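Local coordinates for VP1 (PDB 6Y5Y), which forms the pentameric building blocks of the polyomavirus capsid and carries the surface pocket that binds sialylated glycan receptors such as 3'-sialyllactose, at residues 69-72 and 73-77; 283-286 and 287-290. All coordinates share one frame; numbering follows the deposited sequence.

Overall arrangement
Both contacts belong to the surface loops at one end of the VP1 jelly roll, on the same side of the chain's centre, and their own centres are about 16 Å apart. Contact 1 comes first along the chain, in the long BC loop between strands 28-45 and 87-92. Contact 2 follows much later, in the short HI loop that joins antiparallel strands 271-284 and 291-310. The loops meet where His69 packs on Asn288 and Ala290, with His69 NE2 3.6 Å from Asn288 ND2. The N-acetylneuraminic acid lies across this seam: contact 1 takes one oxygen of its carboxylate and contact 2 the other. Both loops also touch a second subunit of the pentamer.

Contact 1. Residues 69-72 and 73-77; sequences HHAD and GYDNN. With SIA (N-acetyl-alpha-neuraminic acid), chain N.
Asp72 and Asn76 join their side chains across a tight fold of the BC loop, Asn76 ND2 donating to Asp72 OD1 at 3.0 Å. The bond is nearly straight (171°) and lies close to the amide plane, but it reaches the carboxylate from above, the two planes being turned 45° apart. With CG held between its backbone N and carbonyl carbon (chi1 58°), the Asn76 amide folds back over the turn, and its OD1 accepts from Gly73 N at 3.0 Å. Both ends of the amide are thereby engaged. Beside it, Ala71 O takes two backbone donors, Tyr74 N at 2.9 Å and Asp75 N at 3.0 Å.

The second carboxylate oxygen, Asp72 OD2, serves the sugar site. It receives His69 ND1 at 2.7 Å on its syn side and His69 N at 2.8 Å from above the carboxylate, with Gln82 adding a weak bond. The backbone bond holds the carboxylate against the turn, and the in-plane bond from ND1 fixes the imidazole's rotation, leaving NE2 to donate to O1B of the sialic acid at 2.8 Å. With both ring nitrogens donating, the histidine is probably protonated here.

A type I turn from His69 to Asp72 begins the fold. Lying between strands 28-45 and 87-92, the loop is tied to Lys173 of its own chain and packs against Leu129 and Asp140 of a second subunit.

Contact 2. Residues 283-286 and 287-290; sequences LVKA and DNEA. With GAL (beta-D-galactopyranose), chain B; SIA (N-acetyl-alpha-neuraminic acid), chain N.
Asp287 and Asn288 each turn one oxygen of a flat end group to the side chain of Lys285. Over one face of the Asp287 carboxylate stands C6 of the galactose, 3.5 Å from CG. The Lys285 chain runs alongside, pointing the same way, with its CE displaced to the other side of that plane and 3.3 Å from Asp287 OD1. The Asn288 amide is approached from two sides as well: Ala290 N donates to OD1 at 3.0 Å from well above the carbonyl plane (53° out of it), while Lys285 CB lies on the opposite side of the plane, 3.4 Å from the same oxygen.

The polar ends converge on the glycan. Lys285 bends at its third torsion (chi3 80°), which carries NZ to O1A of the sialic acid at 2.7 Å and leaves it in a looser salt bridge with Asp287 OD1. Asn288 ND2 adds a weak bond to the same sialic acid oxygen. The other carboxylate oxygen, Asp287 OD2, accepts from the galactose O4 at 2.7 Å. Asp287 thus reads the galactose and also helps to position the lysine ammonium, whose charge probably favours the sialic acid carboxylate.

Beneath these side chains the backbone closes on itself. Lys285 N donates to Ala290 O at 2.8 Å in an almost straight bond (175°), and Glu289 N returns a weak bond to Lys285 O. Glu289 itself turns to a second subunit, where Ser139 and Gly136 bond its OE1. With the Asn288 Asx turn inside it, this is the HI-loop beta hairpin between strands 271-284 and 291-310, one wall of the VP1 glycan pocket.

Contact 1. Residues 69-72 and 73-77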
ATOM      1  N   HIS D  69     -18.937  18.112 -15.832  1.00 18.30           N
ATOM      2  CA  HIS D  69     -17.914  18.971 -16.411  1.00 18.61           C
ATOM      3  C   HIS D  69     -17.434  19.989 -15.382  1.00 16.11           C
ATOM      4  O   HIS D  69     -18.156  20.330 -14.439  1.00 17.05           O
ATOM      5  CB  HIS D  69     -18.435  19.740 -17.655  1.00 22.14           C
ATOM      6  CG  HIS D  69     -19.417  18.972 -18.487  1.00 21.68           C
ATOM      7  ND1 HIS D  69     -20.691  18.669 -18.053  1.00 23.01           N
ATOM      8  CD2 HIS D  69     -19.316  18.461 -19.738  1.00 20.64           C
ATOM      9  CE1 HIS D  69     -21.328  18.000 -18.998  1.00 27.13           C
ATOM     10  NE2 HIS D  69     -20.516  17.860 -20.030  1.00 22.69           N
ATOM     11  N   HIS D  70     -16.230  20.524 -15.624  1.00 21.12           N
ATOM     12  CA  HIS D  70     -15.571  21.387 -14.646  1.00 17.06           C
ATOM     13  C   HIS D  70     -16.458  22.549 -14.198  1.00 21.17           C
ATOM     14  O   HIS D  70     -16.511  22.860 -13.003  1.00 19.45           O
ATOM     15  CB  HIS D  70     -14.225  21.901 -15.187  1.00 18.01           C
ATOM     16  CG  HIS D  70     -14.313  22.645 -16.491  1.00 19.27           C
ATOM     17  ND1 HIS D  70     -14.384  24.019 -16.560  1.00 20.55           N
ATOM     18  CD2 HIS D  70     -14.314  22.205 -17.771  1.00 22.64           C
ATOM     19  CE1 HIS D  70     -14.431  24.394 -17.827  1.00 19.49           C
ATOM     20  NE2 HIS D  70     -14.399  23.312 -18.582  1.00 21.24           N
ATOM     21  N   ALA D  71     -17.188  23.188 -15.122  1.00 19.55           N
ATOM     22  CA  ALA D  71     -17.962  24.366 -14.745  1.00 19.92           C
ATOM     23  C   ALA D  71     -19.409  24.064 -14.350  1.00 21.96           C
ATOM     24  O   ALA D  71     -20.166  25.005 -14.092  1.00 25.06           O
ATOM     25  CB  ALA D  71     -17.944  25.407 -15.875  1.00 22.44           C
ATOM     26  N   ASP D  72     -19.813  22.797 -14.280  1.00 21.60           N
ATOM     27  CA  ASP D  72     -21.169  22.493 -13.828  1.00 17.72           C
ATOM     28  C   ASP D  72     -21.356  22.956 -12.387  1.00 25.77           C
ATOM     29  O   ASP D  72     -20.443  22.855 -11.559  1.00 20.99           O
ATOM     30  CB  ASP D  72     -21.463  20.999 -13.951  1.00 20.69           C
ATOM     31  CG  ASP D  72     -21.494  20.519 -15.390  1.00 26.67           C
ATOM     32  OD1 ASP D  72     -21.550  21.363 -16.318  1.00 24.71           O
ATOM     33  OD2 ASP D  72     -21.458  19.287 -15.591  1.00 20.03           O
ATOM     34  N   GLY D  73     -22.548  23.479 -12.089  1.00 21.62           N
ATOM     35  CA  GLY D  73     -22.781  24.144 -10.821  1.00 18.80           C
ATOM     36  C   GLY D  73     -22.288  25.572 -10.763  1.00 23.26           C
ATOM     37  O   GLY D  73     -22.482  26.241  -9.737  1.00 23.03           O
ATOM     38  N   TYR D  74     -21.630  26.049 -11.819  1.00 20.00           N
ATOM     39  CA  TYR D  74     -21.221  27.443 -11.935  1.00 22.96           C
ATOM     40  C   TYR D  74     -21.859  28.105 -13.147  1.00 26.06           C
ATOM     41  O   TYR D  74     -22.543  29.121 -12.994  1.00 24.52           O
ATOM     42  CB  TYR D  74     -19.697  27.544 -12.021  1.00 23.20           C
ATOM     43  CG  TYR D  74     -19.163  28.943 -12.272  1.00 21.97           C
ATOM     44  CD1 TYR D  74     -19.145  29.893 -11.259  1.00 25.90           C
ATOM     45  CD2 TYR D  74     -18.651  29.300 -13.515  1.00 23.81           C
ATOM     46  CE1 TYR D  74     -18.637  31.167 -11.482  1.00 29.60           C
ATOM     47  CE2 TYR D  74     -18.146  30.559 -13.740  1.00 32.83           C
ATOM     48  CZ  TYR D  74     -18.141  31.488 -12.722  1.00 28.66           C
ATOM     49  OH  TYR D  74     -17.628  32.739 -12.956  1.00 27.34           O
ATOM     50  N   ASP D  75     -21.633  27.563 -14.349  1.00 23.45           N
ATOM     51  CA  ASP D  75     -22.298  27.987 -15.577  1.00 25.11           C
ATOM     52  C   ASP D  75     -23.702  27.416 -15.712  1.00 28.75           C
ATOM     53  O   ASP D  75     -24.416  27.783 -16.651  1.00 28.75           O
ATOM     54  CB  ASP D  75     -21.490  27.552 -16.806  1.00 22.16           C
ATOM     55  CG  ASP D  75     -20.279  28.425 -17.067  1.00 34.44           C
ATOM     56  OD1 ASP D  75     -20.207  29.562 -16.546  1.00 34.31           O
ATOM     57  OD2 ASP D  75     -19.400  27.974 -17.833  1.00 40.99           O
ATOM     58  N   ASN D  76     -24.102  26.514 -14.824  1.00 20.47           N
ATOM     59  CA  ASN D  76     -25.416  25.884 -14.874  1.00 19.36           C
ATOM     60  C   ASN D  76     -25.719  25.317 -13.493  1.00 27.29           C
ATOM     61  O   ASN D  76     -24.897  25.400 -12.576  1.00 25.49           O
ATOM     62  CB  ASN D  76     -25.462  24.795 -15.951  1.00 27.64           C
ATOM     63  CG  ASN D  76     -24.414  23.711 -15.727  1.00 29.67           C
ATOM     64  OD1 ASN D  76     -24.212  23.260 -14.600  1.00 26.56           O
ATOM     65  ND2 ASN D  76     -23.749  23.288 -16.800  1.00 24.97           N
ATOM     66  N   ASN D  77     -26.896  24.708 -13.357  1.00 21.82           N
ATOM     67  CA  ASN D  77     -27.273  24.039 -12.120  1.00 22.04           C
ATOM     68  C   ASN D  77     -26.759  22.606 -12.128  1.00 28.23           C
ATOM     69  O   ASN D  77     -26.959  21.873 -13.103  1.00 22.08           O
ATOM     70  CB  ASN D  77     -28.790  24.030 -11.930  1.00 29.59           C
ATOM     71  CG  ASN D  77     -29.346  25.398 -11.626  1.00 31.94           C
ATOM     72  OD1 ASN D  77     -28.614  26.309 -11.247  1.00 33.71           O
ATOM     73  ND2 ASN D  77     -30.655  25.550 -11.795  1.00 41.16           N
TER
HETATM   74  C1  SIA N   3     -22.293  15.773 -22.514  1.00 21.92           C
HETATM   75  C2  SIA N   3     -23.717  15.557 -23.200  1.00 29.31           C
HETATM   76  C3  SIA N   3     -24.486  14.320 -22.714  1.00 21.34           C
HETATM   77  C4  SIA N   3     -25.049  14.426 -21.293  1.00 20.18           C
HETATM   78  C5  SIA N   3     -25.873  15.720 -21.174  1.00 26.52           C
HETATM   79  C6  SIA N   3     -25.024  16.923 -21.641  1.00 27.20           C
HETATM   80  C7  SIA N   3     -25.763  18.288 -21.652  1.00 28.48           C
HETATM   81  C8  SIA N   3     -24.888  19.371 -22.326  1.00 31.94           C
HETATM   82  C9  SIA N   3     -25.477  20.764 -22.163  1.00 23.37           C
HETATM   83  C10 SIA N   3     -27.591  15.889 -19.392  1.00 29.96           C
HETATM   84  C11 SIA N   3     -27.864  16.322 -17.956  1.00 31.99           C
HETATM   85  N5  SIA N   3     -26.318  16.044 -19.823  1.00 28.91           N
HETATM   86  O1A SIA N   3     -21.579  14.748 -22.422  1.00 24.77           O
HETATM   87  O1B SIA N   3     -22.051  16.969 -22.155  1.00 24.33           O
HETATM   88  O4  SIA N   3     -25.881  13.296 -20.950  1.00 20.95           O
HETATM   89  O6  SIA N   3     -24.558  16.734 -22.970  1.00 29.75           O
HETATM   90  O7  SIA N   3     -27.033  18.145 -22.275  1.00 27.10           O
HETATM   91  O8  SIA N   3     -23.550  19.344 -21.831  1.00 29.63           O
HETATM   92  O9  SIA N   3     -24.557  21.690 -22.758  1.00 34.87           O
HETATM   93  O10 SIA N   3     -28.489  15.432 -20.090  1.00 31.90           O

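Contact 2. Residues 283-286 and 287-290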
ATOM      1  N   LEU D 283     -15.860   6.842 -15.704  1.00 17.53           N
ATOM      2  CA  LEU D 283     -15.721   6.664 -17.142  1.00 20.86           C
ATOM      3  C   LEU D 283     -15.426   8.026 -17.758  1.00 19.38           C
ATOM      4  O   LEU D 283     -15.991   9.034 -17.334  1.00 17.75           O
ATOM      5  CB  LEU D 283     -17.006   6.074 -17.733  1.00 22.29           C
ATOM      6  CG  LEU D 283     -17.161   5.947 -19.258  1.00 22.11           C
ATOM      7  CD1 LEU D 283     -17.980   4.721 -19.596  1.00 25.94           C
ATOM      8  CD2 LEU D 283     -17.808   7.193 -19.862  1.00 26.65           C
ATOM      9  N   VAL D 284     -14.520   8.066 -18.732  1.00 17.72           N
ATOM     10  CA  VAL D 284     -14.154   9.308 -19.409  1.00 17.73           C
ATOM     11  C   VAL D 284     -14.706   9.260 -20.825  1.00 20.80           C
ATOM     12  O   VAL D 284     -14.394   8.335 -21.584  1.00 15.94           O
ATOM     13  CB  VAL D 284     -12.631   9.527 -19.438  1.00 19.17           C
ATOM     14  CG1 VAL D 284     -12.279  10.786 -20.230  1.00 21.24           C
ATOM     15  CG2 VAL D 284     -12.066   9.590 -18.018  1.00 19.73           C
ATOM     16  N   LYS D 285     -15.487  10.275 -21.187  1.00 24.61           N
ATOM     17  CA  LYS D 285     -16.117  10.344 -22.503  1.00 23.55           C
ATOM     18  C   LYS D 285     -15.109  10.705 -23.582  1.00 20.87           C
ATOM     19  O   LYS D 285     -14.271  11.593 -23.405  1.00 22.00           O
ATOM     20  CB  LYS D 285     -17.245  11.378 -22.509  1.00 26.24           C
ATOM     21  CG  LYS D 285     -18.560  10.887 -21.939  1.00 26.65           C
ATOM     22  CD  LYS D 285     -19.710  11.834 -22.290  1.00 28.85           C
ATOM     23  CE  LYS D 285     -20.203  11.606 -23.709  1.00 34.36           C
ATOM     24  NZ  LYS D 285     -21.249  12.594 -24.096  1.00 28.03           N
ATOM     25  N   ALA D 286     -15.214  10.026 -24.726  1.00 23.48           N
ATOM     26  CA  ALA D 286     -14.307  10.325 -25.826  1.00 24.31           C
ATOM     27  C   ALA D 286     -14.530  11.726 -26.396  1.00 21.04           C
ATOM     28  O   ALA D 286     -13.564  12.385 -26.784  1.00 21.53           O
ATOM     29  CB  ALA D 286     -14.447   9.279 -26.929  1.00 23.15           C
ATOM     30  N   ASP D 287     -15.767  12.217 -26.430  1.00 23.16           N
ATOM     31  CA  ASP D 287     -15.998  13.417 -27.237  1.00 25.86           C
ATOM     32  C   ASP D 287     -15.743  14.727 -26.496  1.00 30.66           C
ATOM     33  O   ASP D 287     -15.391  15.721 -27.137  1.00 24.71           O
ATOM     34  CB  ASP D 287     -17.414  13.412 -27.831  1.00 29.07           C
ATOM     35  CG  ASP D 287     -18.502  13.391 -26.784  1.00 32.70           C
ATOM     36  OD1 ASP D 287     -18.194  13.498 -25.579  1.00 29.75           O
ATOM     37  OD2 ASP D 287     -19.682  13.272 -27.180  1.00 28.48           O
ATOM     38  N   ASN D 288     -15.890  14.778 -25.165  1.00 21.68           N
ATOM     39  CA  ASN D 288     -15.522  15.986 -24.430  1.00 19.35           C
ATOM     40  C   ASN D 288     -14.575  15.733 -23.261  1.00 22.36           C
ATOM     41  O   ASN D 288     -14.171  16.696 -22.596  1.00 19.89           O
ATOM     42  CB  ASN D 288     -16.769  16.724 -23.914  1.00 21.58           C
ATOM     43  CG  ASN D 288     -17.696  15.838 -23.108  1.00 22.02           C
ATOM     44  OD1 ASN D 288     -17.324  14.746 -22.675  1.00 24.29           O
ATOM     45  ND2 ASN D 288     -18.911  16.312 -22.893  1.00 23.83           N
ATOM     46  N   GLU D 289     -14.191  14.483 -23.017  1.00 18.69           N
ATOM     47  CA  GLU D 289     -13.334  14.077 -21.901  1.00 21.89           C
ATOM     48  C   GLU D 289     -13.980  14.322 -20.541  1.00 25.11           C
ATOM     49  O   GLU D 289     -13.287  14.285 -19.508  1.00 20.41           O
ATOM     50  CB  GLU D 289     -11.959  14.758 -21.979  1.00 18.00           C
ATOM     51  CG  GLU D 289     -11.143  14.322 -23.195  1.00 23.02           C
ATOM     52  CD  GLU D 289      -9.701  14.781 -23.144  1.00 28.78           C
ATOM     53  OE1 GLU D 289      -9.413  15.929 -23.543  1.00 28.19           O
ATOM     54  OE2 GLU D 289      -8.842  13.992 -22.705  1.00 35.00           O
ATOM     55  N   ALA D 290     -15.292  14.560 -20.504  1.00 17.97           N
ATOM     56  CA  ALA D 290     -16.015  14.654 -19.247  1.00 21.18           C
ATOM     57  C   ALA D 290     -16.228  13.249 -18.668  1.00 18.49           C
ATOM     58  O   ALA D 290     -15.892  12.235 -19.290  1.00 19.63           O
ATOM     59  CB  ALA D 290     -17.337  15.397 -19.454  1.00 19.54           C
TER
HETATM   60  C1  GAL B   2     -22.841  18.215 -27.123  1.00 29.99           C
HETATM   61  C2  GAL B   2     -23.619  17.193 -26.304  1.00 33.52           C
HETATM   62  C3  GAL B   2     -22.724  16.581 -25.193  1.00 24.41           C
HETATM   63  C4  GAL B   2     -21.456  16.024 -25.826  1.00 28.95           C
HETATM   64  C5  GAL B   2     -20.780  17.140 -26.608  1.00 33.05           C
HETATM   65  C6  GAL B   2     -19.502  16.734 -27.324  1.00 30.23           C
HETATM   66  O2  GAL B   2     -24.764  17.789 -25.679  1.00 27.63           O
HETATM   67  O3  GAL B   2     -23.382  15.517 -24.532  1.00 27.33           O
HETATM   68  O4  GAL B   2     -21.781  14.953 -26.708  1.00 30.72           O
HETATM   69  O5  GAL B   2     -21.660  17.649 -27.629  1.00 33.23           O
HETATM   70  O6  GAL B   2     -18.794  17.878 -27.772  1.00 28.80           O
HETATM   71  C1  SIA N   3     -22.293  15.773 -22.514  1.00 21.92           C
HETATM   72  C2  SIA N   3     -23.717  15.557 -23.200  1.00 29.31           C
HETATM   73  C3  SIA N   3     -24.486  14.320 -22.714  1.00 21.34           C
HETATM   74  C4  SIA N   3     -25.049  14.426 -21.293  1.00 20.18           C
HETATM   75  C5  SIA N   3     -25.873  15.720 -21.174  1.00 26.52           C
HETATM   76  C6  SIA N   3     -25.024  16.923 -21.641  1.00 27.20           C
HETATM   77  C7  SIA N   3     -25.763  18.288 -21.652  1.00 28.48           C
HETATM   78  C8  SIA N   3     -24.888  19.371 -22.326  1.00 31.94           C
HETATM   79  C9  SIA N   3     -25.477  20.764 -22.163  1.00 23.37           C
HETATM   80  C10 SIA N   3     -27.591  15.889 -19.392  1.00 29.96           C
HETATM   81  C11 SIA N   3     -27.864  16.322 -17.956  1.00 31.99           C
HETATM   82  N5  SIA N   3     -26.318  16.044 -19.823  1.00 28.91           N
HETATM   83  O1A SIA N   3     -21.579  14.748 -22.422  1.00 24.77           O
HETATM   84  O1B SIA N   3     -22.051  16.969 -22.155  1.00 24.33           O
HETATM   85  O4  SIA N   3     -25.881  13.296 -20.950  1.00 20.95           O
HETATM   86  O6  SIA N   3     -24.558  16.734 -22.970  1.00 29.75           O
HETATM   87  O7  SIA N   3     -27.033  18.145 -22.275  1.00 27.10           O
HETATM   88  O8  SIA N   3     -23.550  19.344 -21.831  1.00 29.63           O
HETATM   89  O9  SIA N   3     -24.557  21.690 -22.758  1.00 34.87           O
HETATM   90  O10 SIA N   3     -28.489  15.432 -20.090  1.00 31.90           O